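PDB 6DHX: TipC2 from Streptococcus intermedius B196, which is an immunity protein that probably protects its producer by recognising and neutralising an antibacterial toxin exported through the type VII secretion system. Local coordinates for residues H157-I161 with V162-V166. Sequence-based numbering, arbitrary orientation.
Sequences HYEKI and VNQKV
Glu159 reaches along the helix to two side-chain amides, those of Asn163 and Gln164, one turn further on, where helix 151-173 widens into a pi-type turn while packed on the mixed beta sheet of the protein. CG of Glu159 is anti to the backbone N (chi1 169°) and the chain then bends at chi2, which carries the carboxylate forward over the next turn. Its two oxygens are shared out: OE1 accepts from ND2 of Asn163 at 2.8 Å in an almost straight bond, and OE2 takes NE2 of Gln164 at 2.7 Å with more bend. Both donors come in from above the carboxylate plane. The Asn163 amide is turned 66° against the carboxylate, yet its N-H points at OE1 within its own plane; the Gln164 amide is turned much less against the acid. Both carboxylate oxygens are thus held, which should limit rotation of the group, and OD1 of Asn163 is hydrogen-bonded to Tyr183 OH.

Tyr158 faces Val162 one turn on. CB of Val162 sits over one face of the ring, 3.8 Å from the centroid, as a CH-pi contact, with CG2 against CE1 at 3.5 Å and CG1 near CZ. Tyr158 OH is hydrogen-bonded to Tyr183 OH too, and Lys119 makes a cation-pi contact with the ring. On the sheet-facing side, Ile161 and Val162 pack on Phe94, while Val166 meets Ile79.

The wide turn shows in the backbone: Gln164 N bonds to Glu159 O at 2.9 Å, and Tyr158 O accepts weakly from Asn163 N besides the normal alpha-type bond from Val162 N. Two residues on from the Gln164 bond, Val166 N donates to Ile161 O at 2.9 Å, with an N-H...O angle of 170°.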
loop_
_atom_site.group_PDB
_atom_site.type_symbol
_atom_site.label_atom_id
_atom_site.label_comp_id
_atom_site.label_asym_id
_atom_site.label_seq_id
_atom_site.Cartn_x
_atom_site.Cartn_y
_atom_site.Cartn_z
ATOM N N HIS A 157 -5.598 12.129 -0.804
ATOM C CA HIS A 157 -5.892 10.785 -0.300
ATOM C C HIS A 157 -4.604 10.045 0.050
ATOM O O HIS A 157 -4.501 9.402 1.109
ATOM C CB HIS A 157 -6.697 9.977 -1.336
ATOM C CG HIS A 157 -8.111 10.457 -1.509
ATOM N ND1 HIS A 157 -8.979 10.604 -0.453
ATOM C CD2 HIS A 157 -8.798 10.831 -2.616
ATOM C CE1 HIS A 157 -10.137 11.067 -0.894
ATOM N NE2 HIS A 157 -10.059 11.204 -2.206
ATOM N N TYR A 158 -3.604 10.152 -0.819
ATOM C CA TYR A 158 -2.311 9.521 -0.563
ATOM C C TYR A 158 -1.670 10.086 0.706
ATOM O O TYR A 158 -1.188 9.338 1.567
ATOM C CB TYR A 158 -1.395 9.737 -1.785
ATOM C CG TYR A 158 -0.040 9.143 -1.531
ATOM C CD1 TYR A 158 0.204 7.814 -1.851
ATOM C CD2 TYR A 158 0.977 9.896 -0.955
ATOM C CE1 TYR A 158 1.433 7.231 -1.610
ATOM C CE2 TYR A 158 2.240 9.320 -0.676
ATOM C CZ TYR A 158 2.451 7.979 -1.026
ATOM O OH TYR A 158 3.672 7.383 -0.782
ATOM N N GLU A 159 -1.681 11.416 0.847
ATOM C CA GLU A 159 -1.118 12.044 2.043
ATOM C C GLU A 159 -1.852 11.565 3.293
ATOM O O GLU A 159 -1.229 11.259 4.310
ATOM C CB GLU A 159 -1.187 13.568 1.919
ATOM C CG GLU A 159 -0.888 14.350 3.205
ATOM C CD GLU A 159 0.552 14.210 3.685
ATOM O OE1 GLU A 159 1.454 13.889 2.873
ATOM O OE2 GLU A 159 0.788 14.472 4.889
ATOM N N LYS A 160 -3.174 11.488 3.219
ATOM C CA LYS A 160 -3.962 11.134 4.396
ATOM C C LYS A 160 -3.746 9.681 4.823
ATOM O O LYS A 160 -3.608 9.392 6.020
ATOM C CB LYS A 160 -5.433 11.383 4.087
ATOM C CG LYS A 160 -6.344 11.132 5.292
ATOM C CD LYS A 160 -7.790 11.447 4.849
ATOM C CE LYS A 160 -8.812 10.888 5.828
ATOM N NZ LYS A 160 -8.563 11.369 7.211
ATOM N N ILE A 161 -3.746 8.757 3.868
ATOM C CA ILE A 161 -3.692 7.342 4.212
ATOM C C ILE A 161 -2.272 6.826 4.247
ATOM O O ILE A 161 -1.904 6.099 5.180
ATOM C CB ILE A 161 -4.545 6.506 3.235
ATOM C CG1 ILE A 161 -6.007 6.975 3.277
ATOM C CG2 ILE A 161 -4.368 4.979 3.548
ATOM C CD1 ILE A 161 -6.670 6.881 4.679
ATOM N N VAL A 162 -1.470 7.086 3.208
ATOM C CA VAL A 162 -0.116 6.511 3.235
ATOM C C VAL A 162 0.763 7.270 4.224
ATOM O O VAL A 162 1.446 6.665 5.049
ATOM C CB VAL A 162 0.538 6.474 1.842
ATOM C CG1 VAL A 162 2.030 5.952 1.952
ATOM C CG2 VAL A 162 -0.248 5.534 0.904
ATOM N N ASN A 163 0.809 8.606 4.112
ATOM C CA ASN A 163 1.761 9.312 4.973
ATOM C C ASN A 163 1.261 9.439 6.408
ATOM O O ASN A 163 1.981 9.101 7.356
ATOM C CB ASN A 163 2.070 10.686 4.370
ATOM C CG ASN A 163 2.987 10.559 3.158
ATOM O OD1 ASN A 163 3.678 9.546 3.005
ATOM N ND2 ASN A 163 3.020 11.575 2.318
ATOM N N GLN A 164 0.038 9.924 6.588
ATOM C CA GLN A 164 -0.474 10.269 7.909
ATOM C C GLN A 164 -1.064 9.076 8.640
ATOM O O GLN A 164 -1.415 9.181 9.833
ATOM C CB GLN A 164 -1.531 11.399 7.788
ATOM C CG GLN A 164 -0.926 12.750 7.333
ATOM C CD GLN A 164 0.426 12.988 8.006
ATOM O OE1 GLN A 164 0.553 12.865 9.235
ATOM N NE2 GLN A 164 1.449 13.283 7.203
ATOM N N LYS A 165 -1.152 7.924 7.990
ATOM C CA LYS A 165 -1.686 6.771 8.687
ATOM C C LYS A 165 -0.699 5.609 8.615
ATOM O O LYS A 165 -0.108 5.242 9.652
ATOM C CB LYS A 165 -3.063 6.387 8.127
ATOM C CG LYS A 165 -3.807 5.329 8.945
ATOM C CD LYS A 165 -5.266 5.270 8.461
ATOM C CE LYS A 165 -6.062 4.235 9.210
ATOM N NZ LYS A 165 -6.209 4.572 10.676
ATOM N N VAL A 166 -0.475 5.038 7.431
ATOM C CA VAL A 166 0.364 3.829 7.341
ATOM C C VAL A 166 1.790 4.121 7.789
ATOM O O VAL A 166 2.366 3.381 8.603
ATOM C CB VAL A 166 0.369 3.257 5.912
ATOM C CG1 VAL A 166 1.379 2.075 5.830
ATOM C CG2 VAL A 166 -1.061 2.829 5.483
#